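Local structure of histidine phosphotransfer protein (Medicago truncatula, 4G78) at residues A[115-118]-A[119-122]. The protein probably relays phosphoryl groups between cytokinin sensor histidine kinases and response regulators. Numbering follows the deposited sequence. Where two conformers were deposited one is given.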
ATOM      1  N   ARG A 115       6.134  15.899   8.826  1.00 16.32           N
ATOM      2  CA  ARG A 115       6.905  14.635   9.055  1.00 16.69           C
ATOM      3  C   ARG A 115       6.047  13.458   8.711  1.00 13.70           C
ATOM      4  O   ARG A 115       6.536  12.449   8.150  1.00 14.52           O
ATOM      5  CB  ARG A 115       7.332  14.622  10.537  1.00 23.24           C
ATOM      6  CG  ARG A 115       8.444  15.677  10.833  1.00 32.88           C
ATOM      7  CD  ARG A 115       9.071  15.308  12.183  1.00 42.55           C
ATOM      8  NE  ARG A 115       8.283  15.650  13.309  1.00 48.47           N
ATOM      9  CZ  ARG A 115       8.133  16.787  13.924  1.00 48.46           C
ATOM     10  NH1 ARG A 115       8.784  17.890  13.538  1.00 59.07           N
ATOM     11  NH2 ARG A 115       7.315  16.889  14.988  1.00 60.22           N
ATOM     12  N   CYS A 116       4.800  13.423   9.208  1.00 13.91           N
ATOM     13  CA  CYS A 116       3.897  12.332   8.947  1.00 13.05           C
ATOM     14  C   CYS A 116       3.703  12.115   7.444  1.00 12.18           C
ATOM     15  O   CYS A 116       3.698  10.994   6.930  1.00 12.79           O
ATOM     16  CB  CYS A 116       2.525  12.512   9.612  1.00 14.09           C
ATOM     17  SG  CYS A 116       2.581  12.532  11.390  1.00 17.75           S
ATOM     18  N   LEU A 117       3.515  13.196   6.684  1.00 12.52           N
ATOM     19  CA  LEU A 117       3.349  13.088   5.229  1.00 12.32           C
ATOM     20  C   LEU A 117       4.588  12.560   4.523  1.00 11.77           C
ATOM     21  O   LEU A 117       4.491  11.717   3.610  1.00 12.03           O
ATOM     22  CB  LEU A 117       2.884  14.400   4.628  1.00 14.03           C
ATOM     23  CG  LEU A 117       2.606  14.333   3.094  1.00 16.80           C
ATOM     24  CD1 LEU A 117       1.554  13.240   2.785  1.00 19.45           C
ATOM     25  CD2 LEU A 117       2.391  15.713   2.565  1.00 24.09           C
ATOM     26  N   GLN A 118       5.764  12.986   4.995  1.00 12.99           N
ATOM     27  CA  GLN A 118       6.973  12.460   4.408  1.00 13.68           C
ATOM     28  C   GLN A 118       7.082  10.924   4.661  1.00 13.22           C
ATOM     29  O   GLN A 118       7.409  10.202   3.713  1.00 13.99           O
ATOM     30  CB  GLN A 118       8.219  13.152   4.969  1.00 17.92           C
ATOM     31  CG  GLN A 118       8.414  14.597   4.609  1.00 29.96           C
ATOM     32  CD  GLN A 118       9.327  15.426   5.506  1.00 43.43           C
ATOM     33  OE1 GLN A 118       9.665  15.096   6.639  1.00 56.13           O
ATOM     34  NE2 GLN A 118       9.667  16.535   4.881  1.00 53.43           N
ATOM     35  N   GLN A 119       6.739  10.509   5.830  1.00 13.08           N
ATOM     36  CA  GLN A 119       6.767   9.072   6.115  1.00 13.52           C
ATOM     37  C   GLN A 119       5.743   8.350   5.264  1.00 12.85           C
ATOM     38  O   GLN A 119       6.000   7.230   4.808  1.00 12.69           O
ATOM     39  CB  GLN A 119       6.521   8.838   7.571  1.00 16.57           C
ATOM     40  CG  GLN A 119       7.664   9.190   8.457  1.00 24.80           C
ATOM     41  CD  GLN A 119       8.910   8.380   7.963  1.00 35.87           C
ATOM     42  OE1 GLN A 119       8.887   7.128   7.952  1.00 43.11           O
ATOM     43  NE2 GLN A 119       9.923   9.147   7.475  1.00 65.74           N
ATOM     44  N   LEU A 120       4.572   8.931   5.128  1.00 12.07           N
ATOM     45  CA  LEU A 120       3.504   8.306   4.355  1.00 11.46           C
ATOM     46  C   LEU A 120       3.894   8.136   2.896  1.00 11.03           C
ATOM     47  O   LEU A 120       3.709   7.073   2.274  1.00 11.26           O
ATOM     48  CB  LEU A 120       2.230   9.134   4.502  1.00 11.65           C
ATOM     49  CG  LEU A 120       1.016   8.614   3.758  1.00 12.55           C
ATOM     50  CD1 LEU A 120       0.677   7.198   4.182  1.00 17.55           C
ATOM     51  CD2 LEU A 120      -0.172   9.533   3.966  1.00 14.29           C
ATOM     52  N   GLN A 121       4.446   9.198   2.307  1.00 11.53           N
ATOM     53  CA  GLN A 121       4.875   9.110   0.931  0.51 12.18           C
ATOM     54  C   GLN A 121       5.957   8.045   0.749  1.00 11.63           C
ATOM     55  O   GLN A 121       5.927   7.279  -0.226  1.00 12.31           O
ATOM     56  CB  GLN A 121       5.390  10.517   0.595  0.51 12.67           C
ATOM     57  CG  GLN A 121       4.605  11.547  -0.024  0.51 16.93           C
ATOM     58  CD  GLN A 121       5.034  12.992   0.090  0.51 16.64           C
ATOM     59  OE1 GLN A 121       4.239  13.900  -0.111  0.51 19.81           O
ATOM     60  NE2 GLN A 121       6.301  13.222   0.439  0.51 27.62           N
ATOM     61  N   GLN A 122       6.899   8.004   1.694  1.00 12.13           N
ATOM     62  CA  GLN A 122       8.014   7.023   1.678  0.57 12.51           C
ATOM     63  C   GLN A 122       7.438   5.584   1.720  1.00 11.14           C
ATOM     64  O   GLN A 122       7.832   4.718   0.953  1.00 11.82           O
ATOM     65  CB  GLN A 122       8.984   7.204   2.843  0.57 14.17           C
ATOM     66  CG  GLN A 122      10.162   6.210   2.944  0.57 19.17           C
ATOM     67  CD  GLN A 122      11.465   6.723   3.531  0.57 32.08           C
ATOM     68  OE1 GLN A 122      12.436   6.135   3.063  0.57 45.51           O
ATOM     69  NE2 GLN A 122      11.293   7.670   4.418  0.57 46.27           N
TER
HETATM   70  O   HOH W   1       9.237  11.938   8.594  0.50 20.10           O
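Leu117 and Leu120 share the buried face of one turn of helix 110-145. Their methyls meet at 4.3 Å, Leu117 CD1 to Leu120 CD2. The spacing of three residues puts them on one side of the helix, and CG anti to the backbone N (chi1 -177° in Leu117) sets where the branches point. That side is tightly packed. Leu58 of helix 41-66 touches both leucines, and Phe101 touches Leu120 and the buried Cys116. The fold is the helical bundle of a histidine-containing phosphotransfer domain, and this turn presents its apolar face to the neighbouring helices. Alpha-helical bonds run through it. Gln121 N reaches Leu117 O at 2.8 Å with an N-H...O angle of 170°, and Leu120 N reaches Cys116 O at 2.9 Å. Gln121 stands at the border of the packed face. In the conformer described, the Gln121 side chain slants across that of Leu117, with OE1 3.6 Å from Leu117 CG. Cutting Leu117 back to an alanine is likely to open a gap beside Leu58 and Leu65 and take the Leu117 methyls away from Leu120 CD2 and Gln121 OE1. The other side is looser and faces solvent. Arg115, Gln118, Gln119 and Gln122 are exposed there. Gln119 bends back at chi2 (-56°), and its CG comes to 3.5 Å from Arg115 O. Arg115 O accepts two bonds, from Gln119 N at 3.0 Å and from a water at 2.8 Å. The same water accepts a bond from Gln119 NE2 at 3.1 Å, tying the amide end to the preceding turn.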